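Local coordinates for probable primosomal replication protein n (Ralstonia solanacearum, PDB 4FDB) that probably binds single-stranded DNA as a homodimer and takes part in restarting stalled replication forks by stabilising the PriA helicase on DNA, at residues A[4-9]-A[72-77]; A[12-17]-A[61-66]; A[51-56]-A[86-91]. The protein carries 3 engineered substitutions. All coordinates share one frame; numbering follows the deposited sequence.

Contact 1 of 3, residues A[4-9]-A[72-77]; sequences RLQLVA and DCVGFL. Engineered in segment 72-77: Asp72 (natural residue Glu).
Leu7 and Cys73 pair through the backbone, Cys73 N donating to Leu7 O at 2.8 Å and Leu7 N to Cys73 O at 2.9 Å. Two residues on, Leu5 N reaches Gly75 O at 2.8 Å, while the return bond from Gly75 N to Leu5 O is more bent, with 137° at the hydrogen. Gly75 adopts backbone angles that would press a CB against the preceding carbonyl oxygen. The non-hydrogen-bonded pairs, Gln6 with Val74 and Val8 with Asp72, alternate with these. Strands 3-19 and 70-79 are thus antiparallel neighbours, the first and last in the order across the sheet, whose pairing closes it as expected of the OB fold. Leu5 and Cys73 face the interior, where both touch Phe89 of strand 87-96. On the other face, in the conformer given, Val74 CG1 lies 3.9 Å from Gln6 CG, the two side chains running alongside in one direction; the Arg4 guanidinium has Gln6 CG over one face. Engineered Asp72 also lies beside Val8, its OD1 hydrogen-bonded to His97. Residues 4-7 also pair antiparallel with a strand of the second subunit, so the sheet continues across the dimer interface.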
ATOM      1  N   ARG A   4      -2.088  -7.005   1.720  1.00 15.53           N
ATOM      2  CA  ARG A   4      -3.458  -6.656   1.318  1.00 14.65           C
ATOM      3  C   ARG A   4      -3.735  -5.191   1.574  1.00 13.62           C
ATOM      4  O   ARG A   4      -3.642  -4.731   2.709  1.00 14.74           O
ATOM      5  CB  ARG A   4      -4.458  -7.509   2.107  1.00 21.24           C
ATOM      6  CG  ARG A   4      -5.924  -7.253   1.767  1.00 23.06           C
ATOM      7  CD  ARG A   4      -6.817  -8.354   2.328  1.00 34.60           C
ATOM      8  NE  ARG A   4      -8.215  -8.178   1.941  1.00 44.77           N
ATOM      9  CZ  ARG A   4      -9.176  -7.765   2.763  1.00 50.03           C
ATOM     10  NH1 ARG A   4     -10.420  -7.631   2.319  1.00 49.26           N
ATOM     11  NH2 ARG A   4      -8.898  -7.493   4.033  1.00 53.78           N
ATOM     12  N   LEU A   5      -4.082  -4.471   0.511  1.00 12.36           N
ATOM     13  CA  LEU A   5      -4.425  -3.065   0.599  1.00 13.04           C
ATOM     14  C   LEU A   5      -5.917  -2.922   0.315  1.00 14.23           C
ATOM     15  O   LEU A   5      -6.419  -3.491  -0.655  1.00 14.19           O
ATOM     16  CB  LEU A   5      -3.641  -2.258  -0.440  1.00 12.99           C
ATOM     17  CG  LEU A   5      -4.013  -0.762  -0.485  1.00 13.69           C
ATOM     18  CD1 LEU A   5      -3.676  -0.098   0.846  1.00 15.24           C
ATOM     19  CD2 LEU A   5      -3.319  -0.019  -1.622  1.00 18.94           C
ATOM     20  N   GLN A   6      -6.617  -2.194   1.178  1.00 15.69           N
ATOM     21  CA  GLN A   6      -8.005  -1.804   0.922  1.00 14.03           C
ATOM     22  C   GLN A   6      -8.000  -0.302   0.757  1.00 15.85           C
ATOM     23  O   GLN A   6      -7.466   0.405   1.595  1.00 14.77           O
ATOM     24  CB  GLN A   6      -8.882  -2.149   2.114  1.00 16.89           C
ATOM     25  CG  GLN A   6      -8.931  -3.616   2.486  1.00 20.83           C
ATOM     26  CD  GLN A   6      -9.554  -3.814   3.847  1.00 28.37           C
ATOM     27  OE1 GLN A   6      -8.860  -3.837   4.864  1.00 30.32           O
ATOM     28  NE2 GLN A   6     -10.877  -3.936   3.877  1.00 26.48           N
ATOM     29  N   LEU A   7      -8.601   0.192  -0.318  1.00 13.13           N
ATOM     30  CA  LEU A   7      -8.516   1.604  -0.601  1.00 14.38           C
ATOM     31  C   LEU A   7      -9.804   2.035  -1.276  1.00 16.07           C
ATOM     32  O   LEU A   7     -10.252   1.386  -2.214  1.00 16.05           O
ATOM     33  CB  LEU A   7      -7.321   1.882  -1.514  1.00 16.72           C
ATOM     34  CG  LEU A   7      -6.895   3.356  -1.639  1.00 20.10           C
ATOM     35  CD1 LEU A   7      -6.353   3.858  -0.307  1.00 18.16           C
ATOM     36  CD2 LEU A   7      -5.845   3.524  -2.712  1.00 20.18           C
ATOM     37  N   VAL A   8     -10.414   3.096  -0.766  1.00 11.71           N
ATOM     38  CA  VAL A   8     -11.516   3.736  -1.478  1.00 12.27           C
ATOM     39  C   VAL A   8     -10.940   4.970  -2.149  1.00 18.78           C
ATOM     40  O   VAL A   8     -10.425   5.852  -1.474  1.00 16.05           O
ATOM     41  CB  VAL A   8     -12.630   4.151  -0.524  1.00 16.04           C
ATOM     42  CG1 VAL A   8     -13.616   5.095  -1.232  1.00 20.30           C
ATOM     43  CG2 VAL A   8     -13.343   2.919  -0.001  1.00 23.01           C
ATOM     44  N   ALA A   9     -11.021   5.037  -3.474  1.00 14.16           N
ATOM     45  CA  ALA A   9     -10.284   6.067  -4.196  1.00 15.11           C
ATOM     46  C   ALA A   9     -10.951   6.383  -5.521  1.00 15.05           C
ATOM     47  O   ALA A   9     -11.710   5.579  -6.048  1.00 17.05           O
ATOM     48  CB  ALA A   9      -8.847   5.621  -4.426  1.00 19.37           C
ATOM     49  N   ASP A  72     -14.267   1.161  -4.582  1.00 17.59           N
ATOM     50  CA  ASP A  72     -13.845   0.437  -3.379  1.00 16.94           C
ATOM     51  C   ASP A  72     -12.938  -0.683  -3.842  1.00 17.13           C
ATOM     52  O   ASP A  72     -13.428  -1.646  -4.423  1.00 18.47           O
ATOM     53  CB  ASP A  72     -15.062  -0.227  -2.732  1.00 21.65           C
ATOM     54  CG  ASP A  72     -15.513   0.463  -1.476  1.00 44.40           C
ATOM     55  OD1 ASP A  72     -15.821   1.668  -1.544  1.00 49.63           O
ATOM     56  OD2 ASP A  72     -15.577  -0.209  -0.421  1.00 53.10           O
ATOM     57  N   CYS A  73     -11.631  -0.566  -3.594  1.00 15.79           N
ATOM     58  CA  CYS A  73     -10.666  -1.509  -4.154  1.00 17.32           C
ATOM     59  C   CYS A  73     -10.022  -2.372  -3.088  1.00 15.68           C
ATOM     60  O   CYS A  73      -9.764  -1.909  -1.974  1.00 16.43           O
ATOM     61  CB  CYS A  73      -9.527  -0.754  -4.831  1.00 16.78           C
ATOM     62  SG  CYS A  73     -10.067   0.475  -6.033  1.00 24.16           S
ATOM     63  N   VAL A  74      -9.775  -3.627  -3.433  0.50 13.85           N
ATOM     64  CA  VAL A  74      -8.896  -4.462  -2.626  0.50 15.32           C
ATOM     65  C   VAL A  74      -7.829  -5.044  -3.535  0.50 14.05           C
ATOM     66  O   VAL A  74      -8.006  -5.152  -4.749  0.50 11.14           O
ATOM     67  CB  VAL A  74      -9.652  -5.581  -1.895  0.50 16.88           C
ATOM     68  CG1 VAL A  74     -10.499  -5.007  -0.765  0.50 20.72           C
ATOM     69  CG2 VAL A  74     -10.505  -6.384  -2.865  0.50 15.85           C
ATOM     70  N   GLY A  75      -6.697  -5.404  -2.958  1.00 13.58           N
ATOM     71  CA  GLY A  75      -5.683  -6.052  -3.755  1.00 14.25           C
ATOM     72  C   GLY A  75      -4.389  -6.089  -3.011  1.00 15.83           C
ATOM     73  O   GLY A  75      -4.392  -6.141  -1.774  1.00 15.71           O
ATOM     74  N   PHE A  76      -3.291  -6.070  -3.758  1.00 14.87           N
ATOM     75  CA  PHE A  76      -1.976  -6.223  -3.139  1.00 13.30           C
ATOM     76  C   PHE A  76      -0.956  -5.311  -3.782  1.00 12.19           C
ATOM     77  O   PHE A  76      -1.163  -4.833  -4.883  1.00 15.99           O
ATOM     78  CB  PHE A  76      -1.511  -7.682  -3.218  1.00 14.25           C
ATOM     79  CG  PHE A  76      -1.359  -8.216  -4.629  1.00 14.34           C
ATOM     80  CD1 PHE A  76      -0.119  -8.218  -5.260  1.00 15.06           C
ATOM     81  CD2 PHE A  76      -2.449  -8.757  -5.302  1.00 20.77           C
ATOM     82  CE1 PHE A  76       0.032  -8.743  -6.547  1.00 19.51           C
ATOM     83  CE2 PHE A  76      -2.312  -9.275  -6.591  1.00 19.28           C
ATOM     84  CZ  PHE A  76      -1.080  -9.252  -7.219  1.00 17.89           C
ATOM     85  N   LEU A  77       0.134  -5.032  -3.070  1.00 12.40           N
ATOM     86  CA  LEU A  77       1.205  -4.222  -3.638  1.00 15.17           C
ATOM     87  C   LEU A  77       2.249  -5.114  -4.308  1.00 15.98           C
ATOM     88  O   LEU A  77       2.480  -6.234  -3.878  1.00 17.33           O
ATOM     89  CB  LEU A  77       1.903  -3.414  -2.544  1.00 15.69           C
ATOM     90  CG  LEU A  77       1.026  -2.363  -1.871  1.00 15.28           C
ATOM     91  CD1 LEU A  77       1.823  -1.674  -0.759  1.00 17.30           C
ATOM     92  CD2 LEU A  77       0.535  -1.347  -2.891  1.00 17.52           C
TER

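Contact 2 of 3, residues A[12-17]-A[61-66]; sequences VEREVM and VLDRIA. Engineered in segment 12-17: Val12 (natural residue Ala).
Arg14 grips the carbonyl oxygen of Ile65 side-on with two nitrogens of its guanidinium. NE donates at 2.9 Å and NH2 at 3.1 Å to Ile65 O, which lies at the edge of the guanidinium and close to its plane. The two donors approach the oxygen differently: NE is in the carbonyl plane, whereas NH2 stands 55° above it. Arg14 gets there with CG held between its backbone N and carbonyl carbon (chi1 47°) and the chain then extended as far as NE, which sends the guanidinium across the type I turn from Leu62 to Ile65 at the end of helix 57-62. This helix lies between the third and fourth strands, where the OB fold commonly carries one, and Arg14 fastens strand 3-19 to its end. Two more carbonyls of the turn lie close without hydrogen bonding: Asp63 O over one guanidinium face and Leu62 O 3.2 Å from Arg14 CD. The Asp63 carboxylate adds a long salt bridge, OD1 to Arg14 NH1 at 3.7 Å; the oxygen is well out of the guanidinium plane, and a water bridges the same two atoms while also donating to Glu15 O. A second water links Asp63 OD1 to the backbone N of Met17. The selenomethionine Met17 runs extended until it bends at chi3 (-71°), which lays CE against Asp63 CB at 3.6 Å. Strand 25-37 flanks the contact, touching Arg14 through Cys29 and Met17 through Pro25, while Leu62 and Ile65 pack on Leu94, so that this turn bridges strands 3-19 and 87-96.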
ATOM      1  N   VAL A  12      -8.639   8.364 -11.611  1.00 13.11           N
ATOM      2  CA  VAL A  12      -8.244   9.625 -12.235  1.00 13.79           C
ATOM      3  C   VAL A  12      -8.055   9.456 -13.734  1.00 14.43           C
ATOM      4  O   VAL A  12      -8.513  10.255 -14.552  1.00 17.84           O
ATOM      5  CB  VAL A  12      -6.888  10.106 -11.636  1.00 17.44           C
ATOM      6  CG1 VAL A  12      -6.448  11.405 -12.282  1.00 20.35           C
ATOM      7  CG2 VAL A  12      -6.993  10.266 -10.130  1.00 21.56           C
ATOM      8  N   GLU A  13      -7.332   8.404 -14.101  1.00 16.42           N
ATOM      9  CA  GLU A  13      -7.133   8.154 -15.507  1.00 16.21           C
ATOM     10  C   GLU A  13      -6.773   6.701 -15.699  1.00 14.43           C
ATOM     11  O   GLU A  13      -6.365   6.010 -14.763  1.00 15.55           O
ATOM     12  CB  GLU A  13      -6.043   9.061 -16.079  1.00 21.65           C
ATOM     13  CG  GLU A  13      -4.768   9.084 -15.278  1.00 24.03           C
ATOM     14  CD  GLU A  13      -3.741  10.063 -15.841  1.00 32.14           C
ATOM     15  OE1 GLU A  13      -3.989  11.295 -15.834  1.00 28.95           O
ATOM     16  OE2 GLU A  13      -2.676   9.599 -16.297  1.00 33.76           O
ATOM     17  N   ARG A  14      -6.955   6.228 -16.914  1.00 14.30           N
ATOM     18  CA  ARG A  14      -6.515   4.872 -17.221  1.00 15.81           C
ATOM     19  C   ARG A  14      -5.894   4.832 -18.598  1.00 18.00           C
ATOM     20  O   ARG A  14      -6.215   5.659 -19.455  1.00 20.77           O
ATOM     21  CB  ARG A  14      -7.652   3.852 -17.059  1.00 17.65           C
ATOM     22  CG  ARG A  14      -8.950   4.238 -17.698  1.00 20.09           C
ATOM     23  CD  ARG A  14      -9.996   3.126 -17.565  1.00 20.53           C
ATOM     24  NE  ARG A  14     -11.314   3.595 -18.014  1.00 19.02           N
ATOM     25  CZ  ARG A  14     -11.712   3.616 -19.278  1.00 23.49           C
ATOM     26  NH1 ARG A  14     -10.907   3.180 -20.245  1.00 25.50           N
ATOM     27  NH2 ARG A  14     -12.924   4.062 -19.582  1.00 24.46           N
ATOM     28  N   GLU A  15      -4.959   3.904 -18.780  1.00 18.04           N
ATOM     29  CA  GLU A  15      -4.261   3.744 -20.041  1.00 19.77           C
ATOM     30  C   GLU A  15      -5.007   2.770 -20.934  1.00 18.98           C
ATOM     31  O   GLU A  15      -5.837   1.993 -20.461  1.00 18.65           O
ATOM     32  CB  GLU A  15      -2.857   3.199 -19.787  1.00 21.18           C
ATOM     33  CG  GLU A  15      -2.017   4.042 -18.845  1.00 27.88           C
ATOM     34  CD  GLU A  15      -1.717   5.411 -19.411  1.00 40.65           C
ATOM     35  OE1 GLU A  15      -1.554   5.519 -20.644  1.00 47.26           O
ATOM     36  OE2 GLU A  15      -1.650   6.383 -18.631  1.00 44.37           O
ATOM     37  N   VAL A  16      -4.698   2.810 -22.226  1.00 19.60           N
ATOM     38  CA  VAL A  16      -5.274   1.874 -23.181  1.00 21.05           C
ATOM     39  C   VAL A  16      -4.861   0.478 -22.732  1.00 19.87           C
ATOM     40  O   VAL A  16      -3.761   0.301 -22.237  1.00 19.37           O
ATOM     41  CB  VAL A  16      -4.750   2.142 -24.603  1.00 24.45           C
ATOM     42  CG1 VAL A  16      -5.208   1.063 -25.570  1.00 29.15           C
ATOM     43  CG2 VAL A  16      -5.224   3.505 -25.087  1.00 29.79           C
HETATM   44  N   MSE A  17      -5.760  -0.491 -22.871  1.00 20.22           N
HETATM   45  CA  MSE A  17      -5.466  -1.877 -22.525  1.00 20.10           C
HETATM   46  C   MSE A  17      -4.264  -2.401 -23.303  1.00 20.89           C
HETATM   47  O   MSE A  17      -4.128  -2.153 -24.506  1.00 22.67           O
HETATM   48  CB  MSE A  17      -6.692  -2.737 -22.833  1.00 21.35           C
HETATM   49  CG  MSE A  17      -6.538  -4.217 -22.568  1.00 20.68           C
HETATM   50 SE   MSE A  17      -8.263  -5.094 -22.895  1.00 33.69          SE
HETATM   51  CE  MSE A  17      -9.201  -4.374 -21.342  1.00 20.88           C
ATOM     52  N   VAL A  61     -12.935  -4.998 -16.453  1.00 22.27           N
ATOM     53  CA  VAL A  61     -13.771  -4.199 -15.570  1.00 22.10           C
ATOM     54  C   VAL A  61     -13.315  -2.741 -15.550  1.00 19.41           C
ATOM     55  O   VAL A  61     -14.131  -1.834 -15.694  1.00 23.62           O
ATOM     56  CB  VAL A  61     -13.778  -4.756 -14.133  1.00 24.12           C
ATOM     57  CG1 VAL A  61     -14.445  -3.756 -13.175  1.00 25.08           C
ATOM     58  CG2 VAL A  61     -14.481  -6.114 -14.089  1.00 22.30           C
ATOM     59  N   LEU A  62     -12.017  -2.519 -15.390  1.00 16.42           N
ATOM     60  CA  LEU A  62     -11.482  -1.155 -15.328  1.00 17.04           C
ATOM     61  C   LEU A  62     -11.667  -0.436 -16.648  1.00 21.66           C
ATOM     62  O   LEU A  62     -11.909   0.774 -16.678  1.00 21.59           O
ATOM     63  CB  LEU A  62      -9.993  -1.166 -14.973  1.00 16.63           C
ATOM     64  CG  LEU A  62      -9.614  -1.400 -13.518  1.00 23.57           C
ATOM     65  CD1 LEU A  62      -8.105  -1.556 -13.417  1.00 23.18           C
ATOM     66  CD2 LEU A  62     -10.106  -0.236 -12.669  1.00 24.07           C
ATOM     67  N   ASP A  63     -11.584  -1.190 -17.740  1.00 18.96           N
ATOM     68  CA  ASP A  63     -11.667  -0.624 -19.079  1.00 19.67           C
ATOM     69  C   ASP A  63     -13.031   0.002 -19.381  1.00 24.03           C
ATOM     70  O   ASP A  63     -13.172   0.748 -20.352  1.00 23.82           O
ATOM     71  CB  ASP A  63     -11.340  -1.696 -20.125  1.00 22.94           C
ATOM     72  CG  ASP A  63     -10.992  -1.108 -21.482  1.00 28.81           C
ATOM     73  OD1 ASP A  63     -10.144  -0.189 -21.547  1.00 27.92           O
ATOM     74  OD2 ASP A  63     -11.574  -1.559 -22.490  1.00 26.99           O
ATOM     75  N   ARG A  64     -14.033  -0.304 -18.563  1.00 18.24           N
ATOM     76  CA  ARG A  64     -15.380   0.222 -18.776  0.50 20.22           C
ATOM     77  C   ARG A  64     -15.798   1.248 -17.725  1.00 20.06           C
ATOM     78  O   ARG A  64     -16.930   1.727 -17.732  1.00 22.96           O
ATOM     79  CB  ARG A  64     -16.411  -0.909 -18.828  0.50 25.24           C
ATOM     80  CG  ARG A  64     -16.576  -1.669 -17.523  0.50 27.96           C
ATOM     81  CD  ARG A  64     -18.001  -2.162 -17.323  0.50 34.10           C
ATOM     82  NE  ARG A  64     -18.072  -3.274 -16.376  0.50 38.76           N
ATOM     83  CZ  ARG A  64     -18.055  -3.143 -15.053  0.50 34.91           C
ATOM     84  NH1 ARG A  64     -17.961  -1.941 -14.501  0.50 32.99           N
ATOM     85  NH2 ARG A  64     -18.129  -4.218 -14.281  0.50 31.12           N
ATOM     86  N   ILE A  65     -14.887   1.598 -16.832  1.00 17.64           N
ATOM     87  CA  ILE A  65     -15.215   2.546 -15.766  1.00 20.17           C
ATOM     88  C   ILE A  65     -14.823   3.980 -16.137  1.00 19.70           C
ATOM     89  O   ILE A  65     -13.707   4.219 -16.585  1.00 19.50           O
ATOM     90  CB  ILE A  65     -14.527   2.134 -14.459  1.00 23.08           C
ATOM     91  CG1 ILE A  65     -15.124   0.814 -13.958  1.00 22.80           C
ATOM     92  CG2 ILE A  65     -14.680   3.223 -13.405  1.00 23.15           C
ATOM     93  CD1 ILE A  65     -14.419   0.257 -12.754  1.00 25.02           C
ATOM     94  N   ALA A  66     -15.741   4.927 -15.954  1.00 19.14           N
ATOM     95  CA  ALA A  66     -15.472   6.328 -16.281  1.00 20.07           C
ATOM     96  C   ALA A  66     -14.499   6.951 -15.284  1.00 20.70           C
ATOM     97  O   ALA A  66     -14.652   6.782 -14.074  1.00 20.84           O
ATOM     98  CB  ALA A  66     -16.760   7.124 -16.288  1.00 26.50           C
TER
HETATM   99  O   HOH W   1      -8.515   1.471 -20.177  1.00 21.15           O
HETATM  100  O   HOH W   2      -8.444   0.115 -23.702  1.00 25.33           O

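Contact 3 of 3, residues A[51-56]-A[86-91]; sequences EALGAG and ALVFHI
Three backbone hydrogen bonds, each 2.9 Å between donor and acceptor, join Glu51 O to Phe89 N, Phe89 O to Leu53 N and Leu53 O to Ile91 N. The first and last are almost straight at the hydrogen (178°), and the middle one is more bent. Phe89 and Ile91 thus donate to the neighbouring strand, and Phe89 also accepts from it, the staggered pattern of parallel strands. This is the parallel pairing of strands 44-55 and 87-96 within an otherwise antiparallel sheet, as in the OB fold, where the third and fifth strands run side by side. Beyond the last of these bonds a water extends the link, accepting from Ala55 N and donating to Ile91 O. Next to it Gly56 occupies the N-cap position of helix 57-62. On the face that carries Ala52 and Phe89, Ala52 CB touches both Phe89 CB and Ile91 CD1, each at 3.9 Å; the Phe89 side chain leads away to meet Cys73 of strand 70-79. The opposite face belongs to Leu53 and His90, which lie alongside each other and point the same way. His90 stacks its ring on Phe76 and packs on Arg44 of the second subunit. A chi1 of 72° tucks Leu53 CG in over its own backbone, and both methyls then reach strand 87-96: CD2 rests 3.8 Å from Val88 CG2, and CD1 makes a CH-pi contact over the His90 face, 4.0 Å from the ring centroid.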
ATOM      1  N   GLU A  51      -0.345   4.536  -8.415  1.00 12.76           N
ATOM      2  CA  GLU A  51      -0.484   3.766  -9.639  1.00 16.84           C
ATOM      3  C   GLU A  51      -1.091   2.412  -9.323  1.00 13.63           C
ATOM      4  O   GLU A  51      -0.702   1.761  -8.353  1.00 15.57           O
ATOM      5  CB  GLU A  51       0.886   3.591 -10.310  1.00 20.40           C
ATOM      6  CG  GLU A  51       1.464   4.895 -10.864  1.00 28.18           C
ATOM      7  CD  GLU A  51       0.824   5.323 -12.183  1.00 41.35           C
ATOM      8  OE1 GLU A  51       0.052   4.525 -12.765  1.00 41.32           O
ATOM      9  OE2 GLU A  51       1.092   6.459 -12.644  1.00 44.19           O
ATOM     10  N   ALA A  52      -2.054   1.987 -10.137  1.00 11.49           N
ATOM     11  CA  ALA A  52      -2.710   0.709  -9.921  1.00 12.39           C
ATOM     12  C   ALA A  52      -2.821  -0.015 -11.250  1.00 13.98           C
ATOM     13  O   ALA A  52      -2.533   0.554 -12.313  1.00 15.11           O
ATOM     14  CB  ALA A  52      -4.098   0.907  -9.301  1.00 14.49           C
ATOM     15  N   LEU A  53      -3.227  -1.271 -11.189  1.00 14.57           N
ATOM     16  CA  LEU A  53      -3.528  -1.993 -12.414  1.00 16.46           C
ATOM     17  C   LEU A  53      -4.501  -3.119 -12.143  1.00 20.16           C
ATOM     18  O   LEU A  53      -4.599  -3.622 -11.023  1.00 18.46           O
ATOM     19  CB  LEU A  53      -2.250  -2.490 -13.098  1.00 19.98           C
ATOM     20  CG  LEU A  53      -1.428  -3.636 -12.513  1.00 17.39           C
ATOM     21  CD1 LEU A  53      -2.038  -5.009 -12.838  1.00 22.41           C
ATOM     22  CD2 LEU A  53      -0.022  -3.568 -13.057  1.00 23.44           C
ATOM     23  N   GLY A  54      -5.233  -3.502 -13.180  1.00 16.23           N
ATOM     24  CA  GLY A  54      -6.086  -4.667 -13.121  1.00 16.75           C
ATOM     25  C   GLY A  54      -5.665  -5.601 -14.233  1.00 19.81           C
ATOM     26  O   GLY A  54      -5.360  -5.151 -15.335  1.00 18.66           O
ATOM     27  N   ALA A  55      -5.636  -6.899 -13.938  1.00 13.74           N
ATOM     28  CA  ALA A  55      -5.267  -7.905 -14.923  1.00 15.27           C
ATOM     29  C   ALA A  55      -6.404  -8.881 -15.126  1.00 19.70           C
ATOM     30  O   ALA A  55      -7.188  -9.125 -14.209  1.00 21.32           O
ATOM     31  CB  ALA A  55      -4.032  -8.670 -14.463  1.00 19.40           C
ATOM     32  N   GLY A  56      -6.483  -9.458 -16.319  1.00 17.91           N
ATOM     33  CA  GLY A  56      -7.502 -10.454 -16.596  1.00 19.44           C
ATOM     34  C   GLY A  56      -8.874  -9.817 -16.571  1.00 21.58           C
ATOM     35  O   GLY A  56      -9.068  -8.734 -17.126  1.00 20.89           O
ATOM     36  N   ALA A  86       9.794   1.409  -7.810  1.00 48.11           N
ATOM     37  CA  ALA A  86       8.426   1.896  -7.686  1.00 42.32           C
ATOM     38  C   ALA A  86       7.444   0.756  -7.454  1.00 37.96           C
ATOM     39  O   ALA A  86       7.700  -0.382  -7.854  1.00 41.07           O
ATOM     40  CB  ALA A  86       8.035   2.673  -8.930  1.00 42.22           C
ATOM     41  N   LEU A  87       6.321   1.069  -6.818  1.00 33.71           N
ATOM     42  CA  LEU A  87       5.310   0.061  -6.522  1.00 29.96           C
ATOM     43  C   LEU A  87       4.014   0.333  -7.274  1.00 24.44           C
ATOM     44  O   LEU A  87       3.726   1.455  -7.662  1.00 30.71           O
ATOM     45  CB  LEU A  87       5.005   0.012  -5.026  1.00 27.77           C
ATOM     46  CG  LEU A  87       6.145  -0.359  -4.079  1.00 27.26           C
ATOM     47  CD1 LEU A  87       5.571  -0.503  -2.676  1.00 28.04           C
ATOM     48  CD2 LEU A  87       6.829  -1.640  -4.537  1.00 28.02           C
ATOM     49  N   VAL A  88       3.229  -0.717  -7.445  1.00 20.71           N
ATOM     50  CA  VAL A  88       1.953  -0.611  -8.114  1.00 16.14           C
ATOM     51  C   VAL A  88       0.920  -1.374  -7.293  1.00 17.75           C
ATOM     52  O   VAL A  88       1.227  -2.427  -6.735  1.00 17.43           O
ATOM     53  CB  VAL A  88       2.048  -1.161  -9.554  1.00 18.22           C
ATOM     54  CG1 VAL A  88       2.542  -2.605  -9.560  1.00 24.69           C
ATOM     55  CG2 VAL A  88       0.711  -1.051 -10.267  1.00 15.94           C
ATOM     56  N   PHE A  89      -0.290  -0.828  -7.207  1.00 11.80           N
ATOM     57  CA  PHE A  89      -1.410  -1.475  -6.528  1.00 10.72           C
ATOM     58  C   PHE A  89      -2.134  -2.414  -7.501  1.00 14.78           C
ATOM     59  O   PHE A  89      -2.827  -1.957  -8.406  1.00 13.07           O
ATOM     60  CB  PHE A  89      -2.347  -0.374  -6.009  1.00 10.07           C
ATOM     61  CG  PHE A  89      -3.613  -0.869  -5.326  1.00 12.19           C
ATOM     62  CD1 PHE A  89      -3.690  -2.123  -4.735  1.00 13.83           C
ATOM     63  CD2 PHE A  89      -4.726  -0.036  -5.258  1.00 13.27           C
ATOM     64  CE1 PHE A  89      -4.863  -2.546  -4.103  1.00 13.75           C
ATOM     65  CE2 PHE A  89      -5.902  -0.449  -4.641  1.00 13.48           C
ATOM     66  CZ  PHE A  89      -5.971  -1.707  -4.056  1.00 15.19           C
ATOM     67  N   HIS A  90      -1.961  -3.722  -7.326  1.00 13.30           N
ATOM     68  CA  HIS A  90      -2.692  -4.690  -8.150  1.00 14.68           C
ATOM     69  C   HIS A  90      -4.084  -4.883  -7.575  1.00 14.65           C
ATOM     70  O   HIS A  90      -4.240  -5.355  -6.454  1.00 15.81           O
ATOM     71  CB  HIS A  90      -1.978  -6.045  -8.173  1.00 14.34           C
ATOM     72  CG  HIS A  90      -0.740  -6.072  -9.010  1.00 17.67           C
ATOM     73  ND1 HIS A  90      -0.592  -6.921 -10.088  1.00 21.09           N
ATOM     74  CD2 HIS A  90       0.425  -5.391  -8.906  1.00 20.85           C
ATOM     75  CE1 HIS A  90       0.602  -6.749 -10.622  1.00 21.08           C
ATOM     76  NE2 HIS A  90       1.244  -5.831  -9.919  1.00 23.42           N
ATOM     77  N   ILE A  91      -5.111  -4.533  -8.340  1.00 12.27           N
ATOM     78  CA  ILE A  91      -6.462  -4.618  -7.829  1.00 13.27           C
ATOM     79  C   ILE A  91      -7.015  -6.003  -8.077  1.00 19.77           C
ATOM     80  O   ILE A  91      -7.039  -6.471  -9.215  1.00 23.19           O
ATOM     81  CB  ILE A  91      -7.362  -3.575  -8.519  1.00 13.96           C
ATOM     82  CG1 ILE A  91      -6.816  -2.172  -8.233  1.00 13.78           C
ATOM     83  CG2 ILE A  91      -8.789  -3.711  -8.038  1.00 18.60           C
ATOM     84  CD1 ILE A  91      -7.397  -1.092  -9.157  1.00 17.77           C
TER
HETATM   85  O   HOH W   3      -5.629  -7.584 -11.233  1.00 21.07           O

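Overall arrangement
From the N terminus, strand 3-19 supplies residues 4-9 to contact 1 and residues 12-17 to contact 2. Contact 2 closes its loop at the end of helix 57-62, and contact 1 does so on strand 70-79, so contact 2 is nested within the loop of contact 1. Contact 3 starts on strand 44-55, inside both loops, and closes beyond them on strand 87-96, crossing each. Contacts 1 and 3, centres about 10 Å apart, meet directly where strands 70-79 and 87-96 pair, and both touch the second subunit. Contact 2 meets contact 3 where Leu62 packs against Gly54, tying the helix to the sheet.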